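Local coordinates for protein transketolase (Campylobacter jejuni, PDB 3L84) that belongs to the transketolase family of thiamine diphosphate-dependent enzymes, with a cofactor-binding domain, a pyrimidine-binding domain and a C-terminal domain in each of its two subunits, at residues Ala412-Phe417 against Phe439-Ile444; Phe468-Pro473 against Ala494-Arg499; Ala339-Asn344 against Ser368-Leu373. All blocks are in the same frame, centred on the assembly; numbering follows the deposited sequence.

Contact 1. Residues Ala412-Phe417 against Phe439-Ile444; sequences ATFFIF and FTHDSI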
loop_
_atom_site.group_PDB
_atom_site.type_symbol
_atom_site.label_atom_id
_atom_site.label_comp_id
_atom_site.label_asym_id
_atom_site.label_seq_id
_atom_site.Cartn_x
_atom_site.Cartn_y
_atom_site.Cartn_z
ATOM N N ALA A 412 -6.758 -5.430 -11.949
ATOM C CA ALA A 412 -8.085 -5.089 -11.455
ATOM C C ALA A 412 -8.267 -5.424 -10.003
ATOM O O ALA A 412 -7.866 -6.496 -9.535
ATOM C CB ALA A 412 -9.180 -5.762 -12.316
ATOM N N THR A 413 -8.948 -4.529 -9.294
ATOM C CA THR A 413 -9.425 -4.774 -7.937
ATOM C C THR A 413 -10.490 -3.732 -7.598
ATOM O O THR A 413 -10.842 -2.872 -8.439
ATOM C CB THR A 413 -8.253 -4.763 -6.902
ATOM O OG1 THR A 413 -8.754 -5.111 -5.602
ATOM C CG2 THR A 413 -7.524 -3.408 -6.831
ATOM N N PHE A 414 -11.037 -3.807 -6.408
ATOM C CA PHE A 414 -11.898 -2.729 -5.940
ATOM C C PHE A 414 -11.074 -1.479 -5.732
ATOM O O PHE A 414 -9.896 -1.523 -5.298
ATOM C CB PHE A 414 -12.513 -3.070 -4.571
ATOM C CG PHE A 414 -13.539 -4.196 -4.560
ATOM C CD1 PHE A 414 -14.355 -4.463 -5.634
ATOM C CD2 PHE A 414 -13.704 -4.973 -3.401
ATOM C CE1 PHE A 414 -15.300 -5.487 -5.587
ATOM C CE2 PHE A 414 -14.666 -5.983 -3.372
ATOM C CZ PHE A 414 -15.457 -6.215 -4.444
ATOM N N PHE A 415 -11.686 -0.317 -5.947
ATOM C CA PHE A 415 -10.964 0.943 -5.792
ATOM C C PHE A 415 -10.416 1.105 -4.376
ATOM O O PHE A 415 -9.333 1.661 -4.196
ATOM C CB PHE A 415 -11.905 2.103 -6.171
ATOM C CG PHE A 415 -11.248 3.458 -6.372
ATOM C CD1 PHE A 415 -9.952 3.589 -6.859
ATOM C CD2 PHE A 415 -11.987 4.611 -6.144
ATOM C CE1 PHE A 415 -9.413 4.852 -7.106
ATOM C CE2 PHE A 415 -11.452 5.857 -6.405
ATOM C CZ PHE A 415 -10.185 5.961 -6.858
ATOM N N ILE A 416 -11.105 0.622 -3.339
ATOM C CA ILE A 416 -10.548 0.784 -2.012
ATOM C C ILE A 416 -9.210 0.042 -1.874
ATOM O O ILE A 416 -8.296 0.499 -1.163
ATOM C CB ILE A 416 -11.549 0.305 -0.942
ATOM C CG1 ILE A 416 -11.041 0.606 0.462
ATOM C CG2 ILE A 416 -11.889 -1.163 -1.076
ATOM C CD1 ILE A 416 -10.697 2.095 0.702
ATOM N N PHE A 417 -9.016 -1.064 -2.572
ATOM C CA PHE A 417 -7.802 -1.862 -2.513
ATOM C C PHE A 417 -6.747 -1.423 -3.494
ATOM O O PHE A 417 -5.647 -2.004 -3.535
ATOM C CB PHE A 417 -8.110 -3.379 -2.573
ATOM C CG PHE A 417 -9.059 -3.807 -1.556
ATOM C CD1 PHE A 417 -9.017 -3.246 -0.265
ATOM C CD2 PHE A 417 -10.057 -4.705 -1.864
ATOM C CE1 PHE A 417 -9.947 -3.603 0.726
ATOM C CE2 PHE A 417 -11.002 -5.055 -0.857
ATOM C CZ PHE A 417 -10.940 -4.486 0.385
ATOM N N PHE A 439 -10.514 -0.198 -11.493
ATOM C CA PHE A 439 -10.936 -0.054 -10.103
ATOM C C PHE A 439 -12.445 0.074 -10.054
ATOM O O PHE A 439 -12.969 1.153 -10.315
ATOM C CB PHE A 439 -10.291 1.171 -9.472
ATOM C CG PHE A 439 -8.777 1.161 -9.392
ATOM C CD1 PHE A 439 -8.067 0.045 -9.004
ATOM C CD2 PHE A 439 -8.071 2.310 -9.647
ATOM C CE1 PHE A 439 -6.680 0.094 -8.889
ATOM C CE2 PHE A 439 -6.694 2.359 -9.536
ATOM C CZ PHE A 439 -6.006 1.260 -9.174
ATOM N N THR A 440 -13.143 -0.971 -9.637
ATOM C CA THR A 440 -14.583 -0.929 -9.548
ATOM C C THR A 440 -15.005 -0.622 -8.121
ATOM O O THR A 440 -14.166 -0.461 -7.210
ATOM C CB THR A 440 -15.247 -2.217 -10.052
ATOM O OG1 THR A 440 -15.070 -3.273 -9.099
ATOM C CG2 THR A 440 -14.683 -2.635 -11.406
ATOM N N HIS A 441 -16.288 -0.453 -7.896
ATOM C CA HIS A 441 -16.833 -0.236 -6.557
ATOM C C HIS A 441 -16.293 1.072 -6.014
ATOM O O HIS A 441 -15.716 1.169 -4.939
ATOM C CB HIS A 441 -16.543 -1.434 -5.663
ATOM C CG HIS A 441 -17.294 -2.664 -6.059
ATOM N ND1 HIS A 441 -17.165 -3.249 -7.302
ATOM C CD2 HIS A 441 -18.191 -3.409 -5.376
ATOM C CE1 HIS A 441 -17.960 -4.308 -7.363
ATOM N NE2 HIS A 441 -18.612 -4.409 -6.217
ATOM N N ASP A 442 -16.557 2.140 -6.748
ATOM C CA ASP A 442 -15.819 3.407 -6.553
ATOM C C ASP A 442 -16.272 4.331 -5.451
ATOM O O ASP A 442 -15.617 5.344 -5.261
ATOM C CB ASP A 442 -15.821 4.221 -7.855
ATOM C CG ASP A 442 -17.168 4.829 -8.207
ATOM O OD1 ASP A 442 -18.196 4.186 -7.979
ATOM O OD2 ASP A 442 -17.161 5.931 -8.810
ATOM N N SER A 443 -17.329 4.023 -4.721
ATOM C CA SER A 443 -17.868 5.004 -3.798
ATOM C C SER A 443 -18.712 4.355 -2.718
ATOM O O SER A 443 -18.851 3.139 -2.639
ATOM C CB SER A 443 -18.716 6.043 -4.543
ATOM O OG SER A 443 -19.983 5.481 -4.856
ATOM N N ILE A 444 -19.317 5.198 -1.888
ATOM C CA ILE A 444 -20.342 4.785 -0.910
ATOM C C ILE A 444 -21.490 4.030 -1.561
ATOM O O ILE A 444 -22.229 3.355 -0.846
ATOM C CB ILE A 444 -20.918 6.000 -0.136
ATOM C CG1 ILE A 444 -21.317 7.177 -1.062
ATOM C CG2 ILE A 444 -19.903 6.486 0.899
ATOM C CD1 ILE A 444 -22.294 8.200 -0.403
HETATM O O HOH W 1 -13.899 -0.161 -3.407
#
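Phe415 lies against Phe439 and Asp442, and its side chain can be read from root to rim. CB rests 3.6 Å from Thr440 O and also faces Phe439 CB. With CG anti to the backbone N (chi1 -167°), the ring is placed beside Phe439; the two side chains cross at about a right angle, yet their ring planes are nearly parallel and slid apart, with little overlap. Phe415 CD1 touches both CB and CD2 of Phe439, at 3.6 Å each, and CE1 lies near Phe439 CD2. On the other branch Phe415 CD2 meets Asp442 O at 3.8 Å, the oxygen lying at the ring's edge.

A second aromatic pair forms with Phe414, whose CE1 sits 3.3 Å above the centre of the His441 ring; the planes meet obliquely, at 41°. The imidazole is steadied by His441 ND1 donating to Thr440 OG1 at 2.8 Å, and that hydroxyl also bonds Asn369 OD1. Backbone bonds complete the join: Thr440 N to Thr413 O, and the shorter Phe415 N to Thr440 O at 2.8 Å. A water spans Ile416 N and His441 O. Strands 408-414 and 436-440, linked through helix 418-431, thus form a parallel beta-alpha-beta unit of a sheet in an alternating alpha/beta fold, met here near the C-terminal ends of its two strands.

Contact 2. Residues Phe468-Pro473 against Ala494-Arg499; sequences FLTFRP and AFVLSR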
loop_
_atom_site.group_PDB
_atom_site.type_symbol
_atom_site.label_atom_id
_atom_site.label_comp_id
_atom_site.label_asym_id
_atom_site.label_seq_id
_atom_site.Cartn_x
_atom_site.Cartn_y
_atom_site.Cartn_z
ATOM N N PHE A 468 -0.298 9.946 -14.517
ATOM C CA PHE A 468 -1.457 9.069 -14.491
ATOM C C PHE A 468 -2.626 9.830 -15.002
ATOM O O PHE A 468 -2.813 11.046 -14.673
ATOM C CB PHE A 468 -1.828 8.612 -13.073
ATOM C CG PHE A 468 -1.770 7.130 -12.867
ATOM C CD1 PHE A 468 -0.627 6.575 -12.411
ATOM C CD2 PHE A 468 -2.813 6.293 -13.243
ATOM C CE1 PHE A 468 -0.513 5.287 -12.236
ATOM C CE2 PHE A 468 -2.681 4.912 -13.024
ATOM C CZ PHE A 468 -1.533 4.428 -12.563
ATOM N N LEU A 469 -3.456 9.170 -15.775
ATOM C CA LEU A 469 -4.796 9.676 -16.065
ATOM C C LEU A 469 -5.798 8.925 -15.201
ATOM O O LEU A 469 -5.717 7.708 -15.125
ATOM C CB LEU A 469 -5.135 9.480 -17.530
ATOM C CG LEU A 469 -4.222 10.204 -18.506
ATOM C CD1 LEU A 469 -4.652 9.914 -19.946
ATOM C CD2 LEU A 469 -4.207 11.724 -18.253
ATOM N N THR A 470 -6.727 9.616 -14.573
ATOM C CA THR A 470 -7.686 8.953 -13.705
ATOM C C THR A 470 -9.057 9.204 -14.333
ATOM O O THR A 470 -9.636 10.290 -14.177
ATOM C CB THR A 470 -7.636 9.470 -12.273
ATOM O OG1 THR A 470 -6.268 9.363 -11.811
ATOM C CG2 THR A 470 -8.527 8.665 -11.320
ATOM N N PHE A 471 -9.600 8.216 -15.022
ATOM C CA PHE A 471 -10.900 8.343 -15.683
ATOM C C PHE A 471 -12.011 7.865 -14.782
ATOM O O PHE A 471 -11.919 6.774 -14.214
ATOM C CB PHE A 471 -10.942 7.536 -16.961
ATOM C CG PHE A 471 -10.042 8.042 -18.033
ATOM C CD1 PHE A 471 -10.380 9.159 -18.760
ATOM C CD2 PHE A 471 -8.842 7.413 -18.300
ATOM C CE1 PHE A 471 -9.564 9.607 -19.792
ATOM C CE2 PHE A 471 -8.036 7.884 -19.330
ATOM C CZ PHE A 471 -8.420 8.971 -20.043
ATOM N N ARG A 472 -13.071 8.648 -14.634
ATOM C CA ARG A 472 -14.247 8.254 -13.842
ATOM C C ARG A 472 -15.483 8.477 -14.731
ATOM O O ARG A 472 -16.183 9.487 -14.614
ATOM C CB ARG A 472 -14.305 8.993 -12.532
ATOM C CG ARG A 472 -15.386 8.567 -11.616
ATOM C CD ARG A 472 -15.239 9.127 -10.184
ATOM N NE ARG A 472 -16.294 8.625 -9.285
ATOM C CZ ARG A 472 -17.332 9.300 -8.826
ATOM N NH1 ARG A 472 -17.500 10.584 -9.046
ATOM N NH2 ARG A 472 -18.183 8.651 -8.058
ATOM N N PRO A 473 -15.761 7.535 -15.641
ATOM C CA PRO A 473 -16.789 7.770 -16.654
ATOM C C PRO A 473 -18.184 7.754 -16.058
ATOM O O PRO A 473 -18.473 6.985 -15.136
ATOM C CB PRO A 473 -16.598 6.609 -17.631
ATOM C CG PRO A 473 -15.955 5.555 -16.826
ATOM C CD PRO A 473 -15.018 6.278 -15.889
ATOM N N ALA A 494 -5.952 4.868 -14.959
ATOM C CA ALA A 494 -6.857 4.176 -14.107
ATOM C C ALA A 494 -8.290 4.441 -14.566
ATOM O O ALA A 494 -8.606 5.542 -15.032
ATOM C CB ALA A 494 -6.713 4.629 -12.656
ATOM N N PHE A 495 -9.147 3.441 -14.417
ATOM C CA PHE A 495 -10.569 3.504 -14.699
ATOM C C PHE A 495 -11.306 3.278 -13.386
ATOM O O PHE A 495 -11.199 2.215 -12.769
ATOM C CB PHE A 495 -10.929 2.449 -15.742
ATOM C CG PHE A 495 -10.292 2.703 -17.071
ATOM C CD1 PHE A 495 -10.946 3.427 -18.059
ATOM C CD2 PHE A 495 -9.027 2.300 -17.311
ATOM C CE1 PHE A 495 -10.317 3.648 -19.296
ATOM C CE2 PHE A 495 -8.418 2.540 -18.515
ATOM C CZ PHE A 495 -9.060 3.218 -19.495
ATOM N N VAL A 496 -12.058 4.295 -12.971
ATOM C CA VAL A 496 -12.767 4.313 -11.696
ATOM C C VAL A 496 -14.258 4.127 -12.005
ATOM O O VAL A 496 -14.874 4.987 -12.656
ATOM C CB VAL A 496 -12.469 5.601 -10.954
ATOM C CG1 VAL A 496 -13.326 5.750 -9.655
ATOM C CG2 VAL A 496 -10.980 5.760 -10.633
ATOM N N LEU A 497 -14.773 2.967 -11.610
ATOM C CA LEU A 497 -15.993 2.417 -12.166
ATOM C C LEU A 497 -17.009 2.087 -11.062
ATOM O O LEU A 497 -16.640 1.671 -9.960
ATOM C CB LEU A 497 -15.647 1.161 -12.961
ATOM C CG LEU A 497 -14.608 1.385 -14.069
ATOM C CD1 LEU A 497 -14.018 0.055 -14.497
ATOM C CD2 LEU A 497 -15.160 2.192 -15.213
ATOM N N SER A 498 -18.303 2.220 -11.380
ATOM C CA SER A 498 -19.358 2.006 -10.406
ATOM C C SER A 498 -19.799 0.574 -10.274
ATOM O O SER A 498 -19.768 -0.193 -11.263
ATOM C CB SER A 498 -20.577 2.866 -10.743
ATOM O OG SER A 498 -21.259 2.369 -11.891
ATOM N N ARG A 499 -20.201 0.199 -9.057
ATOM C CA ARG A 499 -20.914 -1.058 -8.798
ATOM C C ARG A 499 -22.326 -0.956 -9.370
ATOM O O ARG A 499 -22.882 -1.895 -9.927
ATOM C CB ARG A 499 -20.976 -1.309 -7.270
ATOM C CG ARG A 499 -21.564 -2.640 -6.908
ATOM C CD ARG A 499 -21.897 -2.784 -5.438
ATOM N NE ARG A 499 -22.330 -4.176 -5.210
ATOM C CZ ARG A 499 -23.173 -4.592 -4.270
ATOM N NH1 ARG A 499 -23.474 -5.892 -4.197
ATOM N NH2 ARG A 499 -23.735 -3.737 -3.413
HETATM O O HOH W 2 -17.588 5.374 -13.210
#
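Ala494 is gripped by two backbone hydrogen bonds from the neighbouring strand: its N donates to Leu469 O at 2.9 Å, and its O accepts from Phe471 N. A third bond, Val496 N to Phe471 O at 2.8 Å, approaches almost head-on to the carbonyl (C=O...N 173°). The ladder is parallel, and the short strands 469-471 and 494-496 run at 23° to one another. Weaker CA-H...O contacts fill in between, among them Arg472 CA with Val496 O at 3.5 Å. A water bridges that same Val496 O to Pro473 O where the strands end.

Apolar contacts fall on both faces of the sheet. On the Thr470 and Ala494 face, Thr470 CG2 meets Val496 CG2 at 3.9 Å; chi1 of -54° turns this methyl anti to the backbone N and leaves OG1 for Glu563. On the Phe471 and Phe495 face, the two rings lie side by side and point the same way, with planes near parallel yet barely overlapping; the ring of Trp483 stacks on Phe495. Farther along, Pro473 CG packs on Leu497 CD2 at 3.8 Å.

Among polar side chains, Arg472 stands out. Its extended chain lays CD 3.9 Å from Val496 CG1, while the guanidinium reaches Asp442, Ser533 and Glu536. The chemistry implies that three backbone bonds hold the parallel register of a buried strand pair, that methyls and rings supply most of the packing named here, and that Arg472, with two carboxylates for partners, is probably well compensated in charge.

Contact 3. Residues Ala339-Asn344 against Ser368-Leu373; sequences ATRDSN and SNKTEL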
loop_
_atom_site.group_PDB
_atom_site.type_symbol
_atom_site.label_atom_id
_atom_site.label_comp_id
_atom_site.label_asym_id
_atom_site.label_seq_id
_atom_site.Cartn_x
_atom_site.Cartn_y
_atom_site.Cartn_z
ATOM N N ALA A 339 -24.136 0.025 -15.092
ATOM C CA ALA A 339 -23.030 0.269 -14.202
ATOM C C ALA A 339 -21.754 0.343 -15.043
ATOM O O ALA A 339 -21.555 -0.480 -15.950
ATOM C CB ALA A 339 -22.910 -0.890 -13.226
ATOM N N THR A 340 -20.838 1.267 -14.731
ATOM C CA THR A 340 -19.646 1.374 -15.576
ATOM C C THR A 340 -18.693 0.193 -15.349
ATOM O O THR A 340 -17.877 -0.069 -16.213
ATOM C CB THR A 340 -18.987 2.726 -15.446
ATOM O OG1 THR A 340 -18.740 3.024 -14.076
ATOM C CG2 THR A 340 -19.844 3.817 -16.132
ATOM N N ARG A 341 -18.813 -0.603 -14.289
ATOM C CA ARG A 341 -18.048 -1.854 -14.253
ATOM C C ARG A 341 -18.463 -2.761 -15.426
ATOM O O ARG A 341 -17.635 -3.510 -15.951
ATOM C CB ARG A 341 -18.187 -2.607 -12.925
ATOM C CG ARG A 341 -19.561 -3.104 -12.564
ATOM C CD ARG A 341 -19.496 -3.921 -11.308
ATOM N NE ARG A 341 -20.821 -4.257 -10.781
ATOM C CZ ARG A 341 -21.086 -5.233 -9.917
ATOM N NH1 ARG A 341 -20.172 -6.112 -9.549
ATOM N NH2 ARG A 341 -22.335 -5.354 -9.458
ATOM N N ASP A 342 -19.740 -2.748 -15.793
ATOM C CA ASP A 342 -20.285 -3.588 -16.843
ATOM C C ASP A 342 -19.939 -3.078 -18.228
ATOM O O ASP A 342 -19.525 -3.872 -19.085
ATOM C CB ASP A 342 -21.805 -3.725 -16.681
ATOM C CG ASP A 342 -22.201 -4.505 -15.462
ATOM O OD1 ASP A 342 -21.461 -5.408 -15.038
ATOM O OD2 ASP A 342 -23.304 -4.257 -14.923
ATOM N N SER A 343 -20.076 -1.775 -18.501
ATOM C CA SER A 343 -19.574 -1.254 -19.762
ATOM C C SER A 343 -18.092 -1.554 -19.881
ATOM O O SER A 343 -17.616 -1.969 -20.940
ATOM C CB SER A 343 -19.842 0.241 -19.922
ATOM O OG SER A 343 -19.332 0.995 -18.833
ATOM N N ASN A 344 -17.347 -1.371 -18.802
ATOM C CA ASN A 344 -15.901 -1.590 -18.880
ATOM C C ASN A 344 -15.573 -3.032 -19.179
ATOM O O ASN A 344 -14.661 -3.291 -19.985
ATOM C CB ASN A 344 -15.218 -1.068 -17.622
ATOM C CG ASN A 344 -13.718 -1.086 -17.755
ATOM O OD1 ASN A 344 -13.023 -2.027 -17.256
ATOM N ND2 ASN A 344 -13.208 -0.128 -18.448
ATOM N N SER A 368 -16.802 -9.757 -9.548
ATOM C CA SER A 368 -17.253 -8.429 -9.088
ATOM C C SER A 368 -16.678 -7.298 -9.922
ATOM O O SER A 368 -17.359 -6.302 -10.129
ATOM C CB SER A 368 -16.849 -8.203 -7.642
ATOM O OG SER A 368 -17.455 -9.146 -6.785
ATOM N N ASN A 369 -15.435 -7.416 -10.380
ATOM C CA ASN A 369 -14.807 -6.379 -11.210
ATOM C C ASN A 369 -15.260 -6.467 -12.671
ATOM O O ASN A 369 -14.975 -5.554 -13.438
ATOM C CB ASN A 369 -13.289 -6.472 -11.188
ATOM C CG ASN A 369 -12.638 -6.232 -9.829
ATOM O OD1 ASN A 369 -13.199 -5.528 -8.934
ATOM N ND2 ASN A 369 -11.474 -6.745 -9.677
ATOM N N LYS A 370 -15.903 -7.573 -13.048
ATOM C CA LYS A 370 -16.374 -7.850 -14.411
ATOM C C LYS A 370 -15.257 -7.913 -15.430
ATOM O O LYS A 370 -15.395 -7.470 -16.597
ATOM C CB LYS A 370 -17.450 -6.854 -14.833
ATOM C CG LYS A 370 -18.642 -6.792 -13.891
ATOM C CD LYS A 370 -19.346 -8.119 -13.752
ATOM C CE LYS A 370 -20.542 -8.054 -12.790
ATOM N NZ LYS A 370 -21.789 -7.859 -13.572
ATOM N N THR A 371 -14.147 -8.549 -15.056
ATOM C CA THR A 371 -12.966 -8.601 -15.887
ATOM C C THR A 371 -12.770 -9.907 -16.643
ATOM O O THR A 371 -11.827 -10.015 -17.424
ATOM C CB THR A 371 -11.700 -8.343 -15.004
ATOM O OG1 THR A 371 -11.757 -9.172 -13.819
ATOM C CG2 THR A 371 -11.680 -6.893 -14.583
ATOM N N GLU A 372 -13.640 -10.895 -16.477
ATOM C CA GLU A 372 -13.469 -12.130 -17.248
ATOM C C GLU A 372 -13.475 -11.840 -18.735
ATOM O O GLU A 372 -14.384 -11.207 -19.258
ATOM C CB GLU A 372 -14.573 -13.149 -16.910
ATOM C CG GLU A 372 -14.446 -14.520 -17.620
ATOM C CD GLU A 372 -15.518 -15.513 -17.190
ATOM O OE1 GLU A 372 -16.265 -15.268 -16.223
ATOM O OE2 GLU A 372 -15.648 -16.551 -17.882
ATOM N N LEU A 373 -12.464 -12.394 -19.417
ATOM C CA LEU A 373 -12.324 -12.315 -20.847
ATOM C C LEU A 373 -12.929 -13.624 -21.360
ATOM O O LEU A 373 -12.308 -14.697 -21.321
ATOM C CB LEU A 373 -10.863 -12.132 -21.245
ATOM C CG LEU A 373 -10.189 -10.924 -20.603
ATOM C CD1 LEU A 373 -8.693 -10.990 -20.911
ATOM C CD2 LEU A 373 -10.844 -9.589 -20.994
HETATM O O HOH W 3 -14.788 -3.682 -15.496
HETATM O O HOH W 4 -20.427 -8.224 -7.667
#
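At the first turn of helix 340-354, Arg341 and Asp342 reach over to the end of the short helix 366-369, where Ser368 and Lys370 receive them. Arg341 NH1 donates to Ser368 O at 2.9 Å, meeting one lone pair in the carbonyl plane with an N-H...O angle of 161°; the acceptor also lies in the guanidinium plane. A water accepts from Arg341 NH1 at 2.8 Å and lies 3.2 Å from Ser368 OG. Arg341 NE adds a weak bond, to Arg499 O.

Lys370 is the residue at which helix 366-369 gives out; its phi is positive (62°), and its side chain points toward helix 340-354. That helix rests on the parallel sheet of the pyrimidine-binding domain, with Arg341 touching Thr440 and Asn344 touching Ile438. The Lys370 chain, bent at chi2 and again near its end, packs CB on Arg341 O at 3.5 Å and lays CE over one face of the Arg341 guanidinium, 3.7 Å above the plane and offset toward its rim. Its NZ then forms a salt bridge with Asp342 OD1 at 2.9 Å, approaching on the syn side and somewhat out of the carboxylate plane. This carboxylate would also temper the like charges of Arg341 and Lys370, whose NE and NZ stand 4.7 Å apart.

Overall arrangement
All three contacts belong to the pyrimidine-binding domain and follow one another along the chain in the order 3, 1, 2, yet they fit together in space. The centres of contacts 1 and 2 are about 9 Å apart, because strands 436-440 and 493-496 are neighbours in one parallel sheet: Phe439 N probably bonds Phe495 O, and Phe439 O probably bonds Leu497 N. The centre of contact 3 is about 12 Å from each of the other two. It reaches contact 1 at the Thr440 hydroxyl, and contact 2 probably through Thr340 OG1 with Ser498 N at 2.8 Å. The helix-end contact is thus tied separately to each of the two sheet joins.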